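Local coordinates for protein sulfotransferase (Mycobacterium tuberculosis, PDB 2ZQ5) that probably catalyses transfer of a sulfuryl group from the donor PAPS to an acceptor substrate, as sulfotransferases of its fold do, at residues Q203-T206 / P207-R211; F237-D240 / A241-T245. One frame throughout, in Å; residues are numbered along the deposited sequence.

Contact 1: Q203-T206 / P207-R211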
loop_
_atom_site.group_PDB
_atom_site.type_symbol
_atom_site.label_atom_id
_atom_site.label_comp_id
_atom_site.label_asym_id
_atom_site.label_seq_id
_atom_site.Cartn_x
_atom_site.Cartn_y
_atom_site.Cartn_z
ATOM N N GLN A 203 -2.100 0.884 -17.658
ATOM C CA GLN A 203 -1.164 -0.229 -17.536
ATOM C C GLN A 203 -1.731 -1.559 -17.083
ATOM O O GLN A 203 -2.750 -1.624 -16.397
ATOM C CB GLN A 203 -0.031 0.138 -16.571
ATOM C CG GLN A 203 0.729 1.394 -16.936
ATOM C CD GLN A 203 1.176 1.389 -18.380
ATOM O OE1 GLN A 203 1.943 0.520 -18.807
ATOM N NE2 GLN A 203 0.694 2.360 -19.147
ATOM N N ASP A 204 -1.045 -2.622 -17.484
ATOM C CA ASP A 204 -1.404 -3.966 -17.067
ATOM C C ASP A 204 -0.608 -4.167 -15.777
ATOM O O ASP A 204 0.623 -4.153 -15.790
ATOM C CB ASP A 204 -0.975 -4.990 -18.117
ATOM C CG ASP A 204 -1.020 -6.407 -17.595
ATOM O OD1 ASP A 204 -1.861 -6.689 -16.714
ATOM O OD2 ASP A 204 -0.215 -7.239 -18.070
ATOM N N TRP A 205 -1.314 -4.323 -14.660
ATOM C CA TRP A 205 -0.660 -4.499 -13.367
ATOM C C TRP A 205 -0.156 -5.915 -13.116
ATOM O O TRP A 205 0.538 -6.156 -12.127
ATOM C CB TRP A 205 -1.620 -4.164 -12.223
ATOM C CG TRP A 205 -1.966 -2.720 -12.014
ATOM C CD1 TRP A 205 -2.890 -1.986 -12.702
ATOM C CD2 TRP A 205 -1.496 -1.881 -10.950
ATOM N NE1 TRP A 205 -3.036 -0.745 -12.121
ATOM C CE2 TRP A 205 -2.193 -0.656 -11.045
ATOM C CE3 TRP A 205 -0.557 -2.050 -9.923
ATOM C CZ2 TRP A 205 -1.984 0.396 -10.146
ATOM C CZ3 TRP A 205 -0.349 -1.004 -9.027
ATOM C CH2 TRP A 205 -1.060 0.204 -9.145
ATOM N N THR A 206 -0.490 -6.853 -13.991
ATOM C CA THR A 206 -0.091 -8.234 -13.757
ATOM C C THR A 206 1.386 -8.460 -13.436
ATOM O O THR A 206 1.704 -9.139 -12.468
ATOM C CB THR A 206 -0.526 -9.142 -14.920
ATOM O OG1 THR A 206 -1.924 -8.940 -15.172
ATOM C CG2 THR A 206 -0.314 -10.606 -14.551
ATOM N N PRO A 207 2.309 -7.889 -14.224
ATOM C CA PRO A 207 3.722 -8.116 -13.902
ATOM C C PRO A 207 4.080 -7.638 -12.496
ATOM O O PRO A 207 4.875 -8.271 -11.802
ATOM C CB PRO A 207 4.456 -7.336 -14.990
ATOM C CG PRO A 207 3.501 -7.407 -16.150
ATOM C CD PRO A 207 2.169 -7.153 -15.491
ATOM N N SER A 208 3.486 -6.525 -12.076
ATOM C CA SER A 208 3.747 -5.986 -10.744
ATOM C C SER A 208 3.186 -6.905 -9.667
ATOM O O SER A 208 3.799 -7.082 -8.616
ATOM C CB SER A 208 3.140 -4.590 -10.595
ATOM O OG SER A 208 3.839 -3.645 -11.383
ATOM N N TYR A 209 2.018 -7.489 -9.914
ATOM C CA TYR A 209 1.448 -8.394 -8.924
ATOM C C TYR A 209 2.202 -9.716 -8.886
ATOM O O TYR A 209 2.279 -10.362 -7.845
ATOM C CB TYR A 209 -0.048 -8.608 -9.173
ATOM C CG TYR A 209 -0.888 -7.561 -8.474
ATOM C CD1 TYR A 209 -0.839 -6.222 -8.866
ATOM C CD2 TYR A 209 -1.678 -7.898 -7.375
ATOM C CE1 TYR A 209 -1.549 -5.242 -8.179
ATOM C CE2 TYR A 209 -2.399 -6.923 -6.678
ATOM C CZ TYR A 209 -2.326 -5.599 -7.086
ATOM O OH TYR A 209 -3.016 -4.623 -6.404
ATOM N N CYS A 210 2.771 -10.117 -10.017
ATOM C CA CYS A 210 3.555 -11.337 -10.045
ATOM C C CYS A 210 4.782 -11.140 -9.150
ATOM O O CYS A 210 5.202 -12.058 -8.438
ATOM C CB CYS A 210 3.973 -11.652 -11.477
ATOM S SG CYS A 210 2.656 -12.416 -12.451
ATOM N N ARG A 211 5.352 -9.938 -9.173
ATOM C CA ARG A 211 6.511 -9.656 -8.333
ATOM C C ARG A 211 6.065 -9.619 -6.865
ATOM O O ARG A 211 6.775 -10.086 -5.970
ATOM C CB ARG A 211 7.152 -8.325 -8.731
ATOM C CG ARG A 211 8.489 -8.098 -8.054
ATOM C CD ARG A 211 9.020 -6.694 -8.263
ATOM N NE ARG A 211 10.276 -6.519 -7.538
ATOM C CZ ARG A 211 11.465 -6.897 -8.000
ATOM N NH1 ARG A 211 11.573 -7.458 -9.197
ATOM N NH2 ARG A 211 12.545 -6.745 -7.244
#
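Contact 1 is a helix-start contact, in which W205 and T206 meet Y209 and C210 as the loop after helix 194-201 turns into helix 206-219. The first turn is fastened by two backbone bonds, Y209 N to W205 O at 3.0 Å and C210 N to T206 O at 2.8 Å. Beside the first of these, the two aromatic side chains meet: W205 CE3 comes within 3.8 Å of Y209 CE1, in the plane of the tyrosine ring at its edge, while the indole is met obliquely. At the same phenol edge W205 O lies 3.5 Å from Y209 CD1. The phenol OH reaches farther, to a hydrogen bond with S234 OG.

Ahead of the turn, D204 supplies the cap. Its CG stands anti to the backbone N (chi1 166°), which brings the carboxylate within bonding distance of T206 N and OG1. D204 OD1 accepts from T206 OG1 at 2.7 Å through its syn lone pair. From well above the carboxylate plane, T206 N also donates to D204 OD1, at 3.1 Å. The other oxygen, D204 OD2, lies 3.5 Å from P207 CD.

Two donors of one residue thus grip a single carboxylate oxygen, limiting rotation of D204, and its negative charge at the helix N terminus would probably interact favourably with the positive end of the helix dipole.

Contact 2: F237-D240 / A241-T245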
loop_
_atom_site.group_PDB
_atom_site.type_symbol
_atom_site.label_atom_id
_atom_site.label_comp_id
_atom_site.label_asym_id
_atom_site.label_seq_id
_atom_site.Cartn_x
_atom_site.Cartn_y
_atom_site.Cartn_z
ATOM N N PHE A 237 -7.859 -0.817 -8.075
ATOM C CA PHE A 237 -7.466 -0.519 -9.451
ATOM C C PHE A 237 -6.925 -1.698 -10.247
ATOM O O PHE A 237 -6.966 -1.690 -11.484
ATOM C CB PHE A 237 -6.364 0.553 -9.454
ATOM C CG PHE A 237 -6.744 1.847 -8.785
ATOM C CD1 PHE A 237 -7.142 2.944 -9.546
ATOM C CD2 PHE A 237 -6.671 1.983 -7.400
ATOM C CE1 PHE A 237 -7.457 4.156 -8.936
ATOM C CE2 PHE A 237 -6.988 3.192 -6.783
ATOM C CZ PHE A 237 -7.380 4.280 -7.556
ATOM N N ALA A 238 -6.412 -2.701 -9.545
ATOM C CA ALA A 238 -5.772 -3.834 -10.204
ATOM C C ALA A 238 -6.373 -5.193 -9.905
ATOM O O ALA A 238 -5.652 -6.187 -9.823
ATOM C CB ALA A 238 -4.289 -3.843 -9.839
ATOM N N LEU A 239 -7.690 -5.250 -9.768
ATOM C CA LEU A 239 -8.331 -6.514 -9.458
ATOM C C LEU A 239 -8.050 -7.607 -10.488
ATOM O O LEU A 239 -7.853 -8.763 -10.115
ATOM C CB LEU A 239 -9.838 -6.322 -9.296
ATOM C CG LEU A 239 -10.594 -7.590 -8.897
ATOM C CD1 LEU A 239 -10.048 -8.139 -7.582
ATOM C CD2 LEU A 239 -12.078 -7.273 -8.779
ATOM N N ASP A 240 -8.028 -7.266 -11.775
ATOM C CA ASP A 240 -7.757 -8.294 -12.775
ATOM C C ASP A 240 -6.366 -8.886 -12.581
ATOM O O ASP A 240 -6.185 -10.097 -12.695
ATOM C CB ASP A 240 -7.893 -7.748 -14.203
ATOM C CG ASP A 240 -9.331 -7.422 -14.573
ATOM O OD1 ASP A 240 -10.243 -8.183 -14.188
ATOM O OD2 ASP A 240 -9.547 -6.407 -15.268
ATOM N N ALA A 241 -5.384 -8.038 -12.281
ATOM C CA ALA A 241 -4.023 -8.517 -12.065
ATOM C C ALA A 241 -3.975 -9.355 -10.797
ATOM O O ALA A 241 -3.279 -10.371 -10.729
ATOM C CB ALA A 241 -3.058 -7.339 -11.952
ATOM N N LEU A 242 -4.718 -8.918 -9.788
ATOM C CA LEU A 242 -4.774 -9.625 -8.523
ATOM C C LEU A 242 -5.322 -11.034 -8.742
ATOM O O LEU A 242 -4.718 -12.014 -8.301
ATOM C CB LEU A 242 -5.655 -8.839 -7.543
ATOM C CG LEU A 242 -5.706 -9.262 -6.072
ATOM C CD1 LEU A 242 -6.278 -8.114 -5.254
ATOM C CD2 LEU A 242 -6.541 -10.523 -5.895
ATOM N N MET A 243 -6.452 -11.139 -9.433
ATOM C CA MET A 243 -7.051 -12.448 -9.682
ATOM C C MET A 243 -6.209 -13.318 -10.612
ATOM O O MET A 243 -6.207 -14.540 -10.483
ATOM C CB MET A 243 -8.468 -12.292 -10.248
ATOM C CG MET A 243 -9.432 -11.559 -9.320
ATOM S SD MET A 243 -9.585 -12.320 -7.681
ATOM C CE MET A 243 -10.842 -13.539 -7.987
ATOM N N ALA A 244 -5.493 -12.705 -11.547
ATOM C CA ALA A 244 -4.655 -13.484 -12.456
ATOM C C ALA A 244 -3.493 -14.103 -11.678
ATOM O O ALA A 244 -3.069 -15.228 -11.955
ATOM C CB ALA A 244 -4.121 -12.596 -13.576
ATOM N N THR A 245 -2.992 -13.359 -10.699
ATOM C CA THR A 245 -1.869 -13.799 -9.878
ATOM C C THR A 245 -2.296 -14.709 -8.727
ATOM O O THR A 245 -1.573 -15.636 -8.353
ATOM C CB THR A 245 -1.133 -12.573 -9.306
ATOM O OG1 THR A 245 -0.768 -11.701 -10.381
ATOM C CG2 THR A 245 0.124 -12.995 -8.561
#
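Peptide groups of L239 and D240 are the flat elements that meet the following turn, and each carbonyl oxygen is approached somewhat off its plane: M243 N stands 20° out of that of L239, with M243 N to L239 O at 2.8 Å, and A244 N stands 26° out of that of D240, with A244 N to D240 O at 2.9 Å. At the next residue, A241 O is gripped from both faces of its plane, by T245 N on one and by the T245 hydroxyl on the other, with T245 OG1 to A241 O at 2.9 Å. The threonine side chain is thereby folded back on its own helix.

A238 occupies the N-cap position. Having no polar side chain, it contributes through its backbone, L242 N reaching A238 O at 2.9 Å, and its methyl packs loosely on the next turn, A238 CB to A241 CB being 4.3 Å. The closest apolar side-chain contact across the segments is between L239 and M243, which run side by side in the same direction. L239 holds CG anti to the backbone N (chi1 -177°), and its branch CD1 lies 3.9 Å from M243 CG. M243 CG also lies 3.3 Å from L239 O.

D240 directs OD1 to Y307 OH and, in a salt bridge, to K306 NZ. L239 packs on F300 and R304 of helix 282-304, M243 reaches Q311 just before strand 312-316, and A241 and T245 face helix 206-219.

Overall arrangement
Along the chain, contact 1 comes first: it forms where the short loop after helix 194-201 enters helix 206-219. That second helix is followed by strand 227-231 of the parallel sheet and by helix 234-237, after which contact 2 winds up the short helix 239-245 leading to strand 250-255. The two are in series, neither nested nor crossed, yet their centres lie about 8 Å apart and they pack directly. W205 CG lies 3.4 Å from A238 CB, and T206 N is 3.3 Å from A241 CB, joining the two helix starts. Together they tie helix 206-219 to a helix on the connection between two parallel strands of the sulfotransferase fold.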